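Anthranilate-CoA ligase (Stigmatella aurantiaca, PDB 4WV3) belongs to the ANL superfamily of AMP-binding enzymes, whose chain pairs a large AMP-binding domain with a smaller C-terminal domain. Local coordinates at residues F59-G64 and R107-I112; I86-N91 and L172-G177; P97-I102 and P119-I124; I102-R107 and N127-E132. All coordinates share one frame; numbering follows the deposited sequence.

Contact 1: F59-G64 and R107-I112; sequences FGECVG and RARVLI
Val63 turns CG1 anti to its own backbone N (chi1 -178°), which sets that methyl 3.7 Å from Val110 O and within van der Waals range of the Val110 side chain. Leu111 makes the matching choice, with CG anti to N (chi1 173°), and drops CD1 onto the neighbouring strand, 3.6 Å from Gly64 C. Since Gly64 carries no side chain, the leucine methyl can rest directly against the backbone there. The same glycine is gripped by two backbone bonds: Gly64 N gives to Val110 O at 3.0 Å, and Gly64 O receives Ile112 N at 2.7 Å. One residue thus reaches the two neighbours of Leu111, the pattern by which parallel strands are recognised. Nearer the start of the pairing the bonding gives way to a CA-H...O contact, Ala108 CA to Cys62 O at 3.5 Å. Further back, Glu61 OE1 and Arg109 NH1 lie 4.1 Å apart, beyond a salt bridge, and may attract weakly, with carboxylate and guanidinium planes 38° apart. Each group has a closer partner: Glu61 OE1 takes the backbone N of Arg58, and Arg109 NH2 gives to Leu55 O. The example illustrates the interior of a parallel alpha/beta sheet, in which strand 62-66 sits between strands 86-89 and 110-114, the latter reached after helix 71-83, strand 86-89 and helix 96-105.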
# COMPACT_ATOMS: atom_id res chain seq x y z
N PHE A 59 6.28 -19.97 18.40
CA PHE A 59 7.13 -19.49 17.32
C PHE A 59 6.70 -20.09 15.99
O PHE A 59 6.54 -21.31 15.88
CB PHE A 59 8.59 -19.87 17.62
CG PHE A 59 9.59 -19.24 16.69
CD1 PHE A 59 10.31 -18.12 17.08
CD2 PHE A 59 9.83 -19.78 15.43
CE1 PHE A 59 11.23 -17.54 16.23
CE2 PHE A 59 10.75 -19.20 14.58
CZ PHE A 59 11.46 -18.09 14.98
N GLY A 60 6.50 -19.24 14.99
CA GLY A 60 6.17 -19.71 13.66
C GLY A 60 4.69 -19.87 13.39
O GLY A 60 4.29 -20.29 12.30
N GLU A 61 3.87 -19.54 14.38
CA GLU A 61 2.42 -19.64 14.23
C GLU A 61 1.81 -18.30 13.81
O GLU A 61 2.27 -17.24 14.22
CB GLU A 61 1.76 -20.13 15.51
CG GLU A 61 2.04 -21.59 15.83
CD GLU A 61 1.37 -22.05 17.11
OE1 GLU A 61 0.91 -21.18 17.88
OE2 GLU A 61 1.30 -23.27 17.34
N CYS A 62 0.77 -18.37 12.99
CA CYS A 62 0.10 -17.17 12.49
C CYS A 62 -0.95 -16.65 13.46
O CYS A 62 -1.78 -17.42 13.96
CB CYS A 62 -0.54 -17.44 11.13
SG CYS A 62 0.63 -17.74 9.80
N VAL A 63 -0.91 -15.35 13.73
CA VAL A 63 -1.91 -14.71 14.57
C VAL A 63 -2.69 -13.69 13.75
O VAL A 63 -2.10 -12.82 13.10
CB VAL A 63 -1.28 -14.01 15.79
CG1 VAL A 63 -2.36 -13.40 16.67
CG2 VAL A 63 -0.43 -15.00 16.58
N GLY A 64 -4.01 -13.79 13.78
CA GLY A 64 -4.87 -12.90 13.02
C GLY A 64 -5.00 -11.53 13.65
O GLY A 64 -5.30 -11.40 14.84
N ARG A 107 -4.02 -21.01 9.17
CA ARG A 107 -4.27 -21.84 10.35
C ARG A 107 -4.22 -21.06 11.66
O ARG A 107 -3.69 -21.54 12.66
CB ARG A 107 -3.28 -23.02 10.42
CG ARG A 107 -3.23 -23.87 9.16
CD ARG A 107 -2.38 -25.12 9.38
NE ARG A 107 -3.16 -26.22 9.94
CZ ARG A 107 -3.25 -26.50 11.23
NH1 ARG A 107 -2.61 -25.76 12.12
NH2 ARG A 107 -3.98 -27.53 11.64
N ALA A 108 -4.78 -19.85 11.65
CA ALA A 108 -4.75 -18.98 12.81
C ALA A 108 -5.49 -19.57 14.01
O ALA A 108 -6.69 -19.83 13.94
CB ALA A 108 -5.32 -17.61 12.46
N ARG A 109 -4.76 -19.79 15.10
CA ARG A 109 -5.36 -20.29 16.33
C ARG A 109 -6.00 -19.15 17.12
O ARG A 109 -7.00 -19.35 17.81
CB ARG A 109 -4.32 -20.99 17.20
CG ARG A 109 -3.87 -22.35 16.69
CD ARG A 109 -2.93 -23.02 17.68
NE ARG A 109 -3.56 -23.26 18.97
CZ ARG A 109 -3.38 -22.51 20.05
NH1 ARG A 109 -2.57 -21.45 20.00
NH2 ARG A 109 -4.00 -22.80 21.19
N VAL A 110 -5.42 -17.97 17.01
CA VAL A 110 -5.90 -16.80 17.74
C VAL A 110 -6.18 -15.64 16.79
O VAL A 110 -5.39 -15.36 15.89
CB VAL A 110 -4.89 -16.35 18.81
CG1 VAL A 110 -5.40 -15.13 19.56
CG2 VAL A 110 -4.60 -17.48 19.78
N LEU A 111 -7.32 -14.98 16.98
CA LEU A 111 -7.67 -13.81 16.18
C LEU A 111 -7.89 -12.58 17.06
O LEU A 111 -8.65 -12.63 18.02
CB LEU A 111 -8.93 -14.07 15.35
CG LEU A 111 -9.48 -12.84 14.62
CD1 LEU A 111 -8.52 -12.40 13.52
CD2 LEU A 111 -10.87 -13.11 14.05
N ILE A 112 -7.21 -11.50 16.72
CA ILE A 112 -7.43 -10.22 17.38
C ILE A 112 -8.26 -9.33 16.46
O ILE A 112 -7.78 -8.87 15.43
CB ILE A 112 -6.11 -9.52 17.73
CG1 ILE A 112 -5.24 -10.43 18.60
CG2 ILE A 112 -6.38 -8.20 18.43
CD1 ILE A 112 -3.89 -9.84 18.94

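Contact 2: I86-N91 and L172-G177; sequences IAVGIN and LNYSSG
Val88 lies alongside Leu172, the two side chains pointing the same way, with Val88 CG2 4.1 Å from Leu172 CB. Ile86 meets the same leucine from further back along its strand, crossing it at a slant so that its CG2 branch stands 3.9 Å from Leu172 CB. The other methyl of Val88 has a different task. CG1, anti to the backbone N (chi1 -174°), is carried to the edge of the Tyr174 ring and lies in its plane, 3.9 Å from CE2. The phenol itself looks past this contact, since Tyr174 OH is hydrogen-bonded to Asp105 at the end of helix 96-105. Backbone atoms complete the join: Leu172 N gives to Ala87 O at 2.8 Å with an N-H...O angle of 154°, and Val88 CA approaches Leu172 O at 3.5 Å as a CA-H...O contact. Ala87 is also bonded through its backbone to Cys170, so strand 169-175, which pairs with 183-188 as an antiparallel hairpin, runs beside the outermost strand 86-89 of the parallel sheet, their short axes 26° apart. Beyond Tyr174 the chain enters the Ser/Thr/Gly-rich loop characteristic of this superfamily, and Ser175 touches the bound 5'-O-[(S)-[(2-aminobenzoyl)oxy](hydroxy)phosphoryl]adenosine. The chemistry is therefore divided: one backbone hydrogen bond between these segments, aliphatic branches and a tyrosine ring edge join hairpin to sheet, while Ser175, next along the strand, alone here reaches the ligand.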
# COMPACT_ATOMS: atom_id res chain seq x y z
N ILE A 86 3.79 -15.26 13.73
CA ILE A 86 3.61 -14.58 12.45
C ILE A 86 2.37 -13.68 12.45
O ILE A 86 1.24 -14.16 12.51
CB ILE A 86 3.53 -15.58 11.29
CG1 ILE A 86 4.79 -16.45 11.26
CG2 ILE A 86 3.35 -14.85 9.97
CD1 ILE A 86 4.81 -17.47 10.15
N ALA A 87 2.60 -12.37 12.38
CA ALA A 87 1.50 -11.41 12.35
C ALA A 87 0.81 -11.40 10.99
O ALA A 87 1.47 -11.29 9.95
CB ALA A 87 2.01 -10.02 12.70
N VAL A 88 -0.51 -11.52 11.00
CA VAL A 88 -1.29 -11.50 9.77
C VAL A 88 -2.19 -10.27 9.72
O VAL A 88 -3.30 -10.29 10.25
CB VAL A 88 -2.13 -12.78 9.62
CG1 VAL A 88 -2.83 -12.80 8.26
CG2 VAL A 88 -1.26 -14.01 9.79
N GLY A 89 -1.71 -9.21 9.08
CA GLY A 89 -2.47 -7.98 8.94
C GLY A 89 -3.52 -8.09 7.85
O GLY A 89 -3.19 -8.15 6.67
N ILE A 90 -4.79 -8.12 8.26
CA ILE A 90 -5.88 -8.41 7.33
C ILE A 90 -6.63 -7.15 6.90
O ILE A 90 -6.84 -6.24 7.70
CB ILE A 90 -6.86 -9.43 7.95
CG1 ILE A 90 -6.09 -10.61 8.55
CG2 ILE A 90 -7.86 -9.92 6.91
CD1 ILE A 90 -6.97 -11.64 9.22
N ASN A 91 -7.02 -7.12 5.63
CA ASN A 91 -7.82 -6.03 5.07
C ASN A 91 -9.12 -5.83 5.86
O ASN A 91 -9.84 -6.79 6.15
CB ASN A 91 -8.13 -6.32 3.60
CG ASN A 91 -8.74 -5.13 2.88
OD1 ASN A 91 -9.51 -4.36 3.45
ND2 ASN A 91 -8.39 -4.98 1.61
N LEU A 172 2.69 -11.98 7.54
CA LEU A 172 2.04 -12.54 6.37
C LEU A 172 0.95 -11.58 5.87
O LEU A 172 -0.06 -11.37 6.54
CB LEU A 172 1.43 -13.91 6.69
CG LEU A 172 0.64 -14.60 5.58
CD1 LEU A 172 1.52 -14.81 4.35
CD2 LEU A 172 0.08 -15.93 6.07
N ASN A 173 1.17 -11.00 4.70
CA ASN A 173 0.22 -10.06 4.12
C ASN A 173 -0.51 -10.63 2.92
O ASN A 173 0.11 -11.09 1.96
CB ASN A 173 0.93 -8.75 3.74
CG ASN A 173 1.38 -7.96 4.95
OD1 ASN A 173 0.64 -7.13 5.47
ND2 ASN A 173 2.60 -8.22 5.41
N TYR A 174 -1.83 -10.59 2.97
CA TYR A 174 -2.66 -11.10 1.88
C TYR A 174 -3.01 -10.01 0.88
O TYR A 174 -3.91 -9.20 1.11
CB TYR A 174 -3.92 -11.77 2.42
CG TYR A 174 -3.67 -13.16 2.96
CD1 TYR A 174 -3.81 -14.28 2.14
CD2 TYR A 174 -3.28 -13.36 4.28
CE1 TYR A 174 -3.57 -15.55 2.63
CE2 TYR A 174 -3.05 -14.63 4.77
CZ TYR A 174 -3.20 -15.72 3.94
OH TYR A 174 -2.97 -16.99 4.42
N SER A 175 -2.29 -10.00 -0.24
CA SER A 175 -2.50 -9.02 -1.30
C SER A 175 -3.65 -9.45 -2.20
O SER A 175 -3.65 -10.55 -2.75
CB SER A 175 -1.23 -8.86 -2.12
OG SER A 175 -1.42 -7.94 -3.19
N SER A 176 -4.64 -8.57 -2.35
CA SER A 176 -5.79 -8.85 -3.20
C SER A 176 -5.37 -9.08 -4.65
O SER A 176 -4.59 -8.31 -5.21
CB SER A 176 -6.81 -7.71 -3.13
OG SER A 176 -6.23 -6.49 -3.58
N GLY A 177 -5.89 -10.16 -5.24
CA GLY A 177 -5.54 -10.52 -6.60
C GLY A 177 -6.62 -10.19 -7.61
O GLY A 177 -7.55 -9.43 -7.32

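Contact 3: P97-I102 and P119-I124; sequences PEYEYI and PLIESI
The Tyr99 ring meets Leu120 at its edge: CD2 of the leucine lies in the ring plane, 3.8 Å from CE2. Ile121 approaches obliquely, its side chain crossing that of Tyr99 at about a right angle, with CD1 4.0 Å from Tyr99 CD2. This is helix-to-helix packing within an alpha/beta fold, where helix 96-105 and helix 118-122 are separated in the chain by strand 110-114. Tyr99 and Ile121 both reach Leu66 of strand 62-66, which places the pair against the parallel sheet. The hydroxyl end of the buried tyrosine is satisfied outside the contact, Tyr99 OH being hydrogen-bonded to Asn91 O and Leu94 N; the two polar partners at the hydroxyl, with Leu120 and Ile121 against the ring, probably limit its movement. Ile124, just beyond the second helix, packs beside Tyr99 and Glu100. A backbone bond from Ile124 N to Ile121 O, 3.1 Å long, holds it in a turn, and its CG1 sits between the backbone N and the carbonyl carbon (chi1 67°), a crowded position that swings the branch toward the first helix. Glu100 slides past Ile124 in the opposite direction, laying CB near Ile124 CD1 and OE1 4.0 Å from Ile124 CB, while OE2 forms a salt bridge with Arg104. Ile124 CD1 rests 3.8 Å from Tyr99 CB and 3.6 Å from Glu100 N.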
# COMPACT_ATOMS: atom_id res chain seq x y z
N PRO A 97 -16.70 -14.51 3.49
CA PRO A 97 -16.00 -15.63 2.85
C PRO A 97 -14.51 -15.35 2.65
O PRO A 97 -13.69 -16.26 2.74
CB PRO A 97 -16.68 -15.74 1.48
CG PRO A 97 -18.02 -15.14 1.69
CD PRO A 97 -17.80 -14.02 2.65
N GLU A 98 -14.18 -14.09 2.38
CA GLU A 98 -12.79 -13.69 2.17
C GLU A 98 -11.99 -13.82 3.46
O GLU A 98 -10.81 -14.18 3.44
CB GLU A 98 -12.72 -12.26 1.64
CG GLU A 98 -13.34 -12.08 0.27
CD GLU A 98 -13.36 -10.64 -0.18
OE1 GLU A 98 -13.93 -9.80 0.54
OE2 GLU A 98 -12.80 -10.34 -1.26
N TYR A 99 -12.64 -13.54 4.59
CA TYR A 99 -12.01 -13.71 5.89
C TYR A 99 -11.86 -15.18 6.23
O TYR A 99 -10.90 -15.58 6.90
CB TYR A 99 -12.84 -13.01 6.98
CG TYR A 99 -12.74 -11.50 6.95
CD1 TYR A 99 -11.53 -10.87 6.67
CD2 TYR A 99 -13.85 -10.71 7.20
CE1 TYR A 99 -11.44 -9.49 6.64
CE2 TYR A 99 -13.77 -9.33 7.18
CZ TYR A 99 -12.56 -8.73 6.90
OH TYR A 99 -12.47 -7.36 6.87
N GLU A 100 -12.80 -15.99 5.77
CA GLU A 100 -12.78 -17.43 6.03
C GLU A 100 -11.61 -18.10 5.32
O GLU A 100 -10.97 -18.98 5.88
CB GLU A 100 -14.10 -18.07 5.61
CG GLU A 100 -14.17 -19.56 5.89
CD GLU A 100 -15.37 -20.22 5.24
OE1 GLU A 100 -16.51 -19.80 5.51
OE2 GLU A 100 -15.17 -21.17 4.45
N TYR A 101 -11.35 -17.67 4.09
CA TYR A 101 -10.23 -18.20 3.33
C TYR A 101 -8.90 -17.88 4.01
O TYR A 101 -8.06 -18.77 4.19
CB TYR A 101 -10.22 -17.64 1.90
CG TYR A 101 -8.98 -18.01 1.12
CD1 TYR A 101 -8.86 -19.27 0.53
CD2 TYR A 101 -7.94 -17.11 0.96
CE1 TYR A 101 -7.73 -19.61 -0.18
CE2 TYR A 101 -6.81 -17.44 0.24
CZ TYR A 101 -6.70 -18.69 -0.33
OH TYR A 101 -5.58 -19.03 -1.04
N ILE A 102 -8.72 -16.62 4.38
CA ILE A 102 -7.48 -16.16 5.00
C ILE A 102 -7.16 -16.90 6.30
O ILE A 102 -6.07 -17.44 6.46
CB ILE A 102 -7.52 -14.64 5.26
CG1 ILE A 102 -7.54 -13.87 3.94
CG2 ILE A 102 -6.32 -14.21 6.10
CD1 ILE A 102 -7.65 -12.37 4.11
N PRO A 119 -19.13 -9.60 13.96
CA PRO A 119 -20.16 -10.47 13.36
C PRO A 119 -19.74 -11.03 12.00
O PRO A 119 -20.29 -12.04 11.56
CB PRO A 119 -21.36 -9.53 13.21
CG PRO A 119 -20.78 -8.17 13.15
CD PRO A 119 -19.58 -8.20 14.04
N LEU A 120 -18.78 -10.38 11.36
CA LEU A 120 -18.27 -10.82 10.06
C LEU A 120 -17.42 -12.09 10.20
O LEU A 120 -17.15 -12.77 9.22
CB LEU A 120 -17.48 -9.70 9.39
CG LEU A 120 -18.08 -9.14 8.10
CD1 LEU A 120 -19.54 -8.77 8.30
CD2 LEU A 120 -17.28 -7.94 7.59
N ILE A 121 -17.01 -12.38 11.43
CA ILE A 121 -16.23 -13.57 11.75
C ILE A 121 -17.13 -14.59 12.46
O ILE A 121 -16.94 -15.80 12.34
CB ILE A 121 -14.99 -13.21 12.63
CG1 ILE A 121 -13.80 -12.79 11.76
CG2 ILE A 121 -14.57 -14.38 13.52
CD1 ILE A 121 -13.97 -11.46 11.08
N GLU A 122 -18.13 -14.08 13.16
CA GLU A 122 -19.08 -14.91 13.90
C GLU A 122 -19.85 -15.87 12.99
O GLU A 122 -20.22 -16.96 13.40
CB GLU A 122 -20.05 -14.02 14.68
CG GLU A 122 -20.22 -14.41 16.14
CD GLU A 122 -20.49 -13.21 17.04
OE1 GLU A 122 -21.49 -12.50 16.81
OE2 GLU A 122 -19.68 -12.97 17.96
N SER A 123 -20.07 -15.45 11.75
CA SER A 123 -20.85 -16.24 10.80
C SER A 123 -20.00 -17.24 10.02
O SER A 123 -20.52 -18.03 9.23
CB SER A 123 -21.61 -15.33 9.83
OG SER A 123 -20.71 -14.60 9.01
N ILE A 124 -18.69 -17.21 10.25
CA ILE A 124 -17.77 -18.14 9.60
C ILE A 124 -16.99 -18.93 10.64
O ILE A 124 -16.06 -19.67 10.31
CB ILE A 124 -16.77 -17.40 8.68
CG1 ILE A 124 -15.82 -16.54 9.51
CG2 ILE A 124 -17.51 -16.57 7.65
CD1 ILE A 124 -14.89 -15.67 8.68

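Contact 4: I102-R107 and N127-E132; sequences ILRDCR and NLPMLE
A Schellman motif closes helix 96-105, and its C-prime residue, Arg107 (phi 53°), is one of the two arginines that lean on the loop before strand 133-137. The motif returns Ala108 N to Leu103 O and, weakly, Arg107 N to Arg104 O. Beyond this turn the Arg107 chain bends at chi3 and presents a guanidinium face to Met130, whose CG stands 3.4 Å above the plane, offset toward its rim. The methionine is folded at chi2 and chi3, which curls CE back to the same group. Arg104 also uses a face: Asn127 O lies over its guanidinium, 3.1 Å from CZ, and the angles are too poor for a hydrogen bond; the salt bridge of this arginine is with Glu100. Beneath the two arginines the contact is apolar. Leu103 CD1 touches Leu128 CD1 at 3.6 Å and Leu131 CD2 more loosely, while Leu128 CD2 reaches Arg104 CB at 4.1 Å. Leu103 and Leu131 both also touch Leu111 of strand 110-114. Buried leucines beneath solvent-facing arginines, at a Schellman-capped helix end beside the loop that leads into strand 133-137, make this an outer layer of a parallel alpha/beta fold.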
# COMPACT_ATOMS: atom_id res chain seq x y z
N ILE A 102 -8.72 -16.62 4.38
CA ILE A 102 -7.48 -16.16 5.00
C ILE A 102 -7.16 -16.90 6.30
O ILE A 102 -6.07 -17.44 6.46
CB ILE A 102 -7.52 -14.64 5.26
CG1 ILE A 102 -7.54 -13.87 3.94
CG2 ILE A 102 -6.32 -14.21 6.10
CD1 ILE A 102 -7.65 -12.37 4.11
N LEU A 103 -8.13 -16.93 7.21
CA LEU A 103 -7.92 -17.53 8.52
C LEU A 103 -7.66 -19.04 8.45
O LEU A 103 -6.93 -19.59 9.27
CB LEU A 103 -9.11 -17.24 9.44
CG LEU A 103 -9.31 -15.76 9.77
CD1 LEU A 103 -10.47 -15.57 10.74
CD2 LEU A 103 -8.03 -15.16 10.33
N ARG A 104 -8.26 -19.69 7.46
CA ARG A 104 -8.06 -21.12 7.26
C ARG A 104 -6.72 -21.39 6.61
O ARG A 104 -6.05 -22.38 6.91
CB ARG A 104 -9.18 -21.71 6.41
CG ARG A 104 -9.14 -23.23 6.28
CD ARG A 104 -9.97 -23.71 5.11
NE ARG A 104 -11.29 -23.08 5.07
CZ ARG A 104 -12.34 -23.51 5.75
NH1 ARG A 104 -12.24 -24.58 6.54
NH2 ARG A 104 -13.50 -22.88 5.66
N ASP A 105 -6.32 -20.50 5.70
CA ASP A 105 -5.10 -20.67 4.93
C ASP A 105 -3.84 -20.50 5.79
O ASP A 105 -2.80 -21.08 5.50
CB ASP A 105 -5.07 -19.70 3.75
CG ASP A 105 -3.91 -19.95 2.81
OD1 ASP A 105 -3.90 -20.99 2.13
OD2 ASP A 105 -3.01 -19.08 2.75
N CYS A 106 -3.95 -19.70 6.85
CA CYS A 106 -2.81 -19.47 7.73
C CYS A 106 -2.94 -20.24 9.05
O CYS A 106 -2.08 -20.13 9.92
CB CYS A 106 -2.61 -17.97 8.00
SG CYS A 106 -3.92 -17.17 8.95
N ARG A 107 -4.02 -21.01 9.17
CA ARG A 107 -4.27 -21.84 10.35
C ARG A 107 -4.22 -21.06 11.66
O ARG A 107 -3.69 -21.54 12.66
CB ARG A 107 -3.28 -23.02 10.42
CG ARG A 107 -3.23 -23.87 9.16
CD ARG A 107 -2.38 -25.12 9.38
NE ARG A 107 -3.16 -26.22 9.94
CZ ARG A 107 -3.25 -26.50 11.23
NH1 ARG A 107 -2.61 -25.76 12.12
NH2 ARG A 107 -3.98 -27.53 11.64
N ASN A 127 -16.59 -22.78 10.35
CA ASN A 127 -15.72 -23.24 9.27
C ASN A 127 -14.24 -23.02 9.57
O ASN A 127 -13.40 -23.14 8.68
CB ASN A 127 -16.10 -22.55 7.96
CG ASN A 127 -17.58 -22.65 7.65
OD1 ASN A 127 -18.40 -22.71 8.56
ND2 ASN A 127 -17.92 -22.67 6.37
N LEU A 128 -13.93 -22.70 10.82
CA LEU A 128 -12.55 -22.47 11.23
C LEU A 128 -12.19 -23.37 12.41
O LEU A 128 -12.25 -22.95 13.56
CB LEU A 128 -12.34 -21.00 11.60
CG LEU A 128 -12.65 -20.00 10.49
CD1 LEU A 128 -12.51 -18.58 10.99
CD2 LEU A 128 -11.74 -20.24 9.29
N PRO A 129 -11.80 -24.62 12.11
CA PRO A 129 -11.53 -25.64 13.12
C PRO A 129 -10.30 -25.34 13.97
O PRO A 129 -10.20 -25.82 15.10
CB PRO A 129 -11.29 -26.91 12.29
CG PRO A 129 -10.82 -26.40 10.97
CD PRO A 129 -11.57 -25.12 10.74
N MET A 130 -9.38 -24.55 13.44
CA MET A 130 -8.15 -24.22 14.16
C MET A 130 -8.29 -23.00 15.05
O MET A 130 -7.56 -22.84 16.03
CB MET A 130 -6.98 -24.03 13.18
CG MET A 130 -6.54 -25.31 12.49
SD MET A 130 -6.12 -26.62 13.65
CE MET A 130 -4.87 -25.81 14.65
N LEU A 131 -9.24 -22.13 14.71
CA LEU A 131 -9.46 -20.90 15.48
C LEU A 131 -10.04 -21.22 16.86
O LEU A 131 -11.19 -21.64 16.97
CB LEU A 131 -10.38 -19.95 14.72
CG LEU A 131 -10.55 -18.55 15.33
CD1 LEU A 131 -9.20 -17.89 15.55
CD2 LEU A 131 -11.43 -17.68 14.44
N GLU A 132 -9.24 -21.01 17.90
CA GLU A 132 -9.66 -21.32 19.26
C GLU A 132 -10.05 -20.08 20.06
O GLU A 132 -11.11 -20.05 20.70
CB GLU A 132 -8.56 -22.09 20.01
CG GLU A 132 -8.26 -23.46 19.45
CD GLU A 132 -7.47 -24.32 20.42
OE1 GLU A 132 -7.78 -24.28 21.63
OE2 GLU A 132 -6.55 -25.04 19.98

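The four contacts outline one corner of the AMP-binding domain, with helix 96-105 as the common element of contacts 3 and 4, whose centres are 10 Å apart. Contact 1, sharing Arg107 with contact 4 and centred 9 Å from it, builds the sheet interior. Through strand 86-89, contact 2 continues that sheet: Val63 N and Ile86 O are 2.7 Å apart, a probable hydrogen bond. Contact 3 meets contact 1 through Leu111 CD2 and Ile121 CG1, 3.7 Å apart. Of the four, contact 2 holds a residue of the ligand pocket, Ser175, which touches the bound ligand.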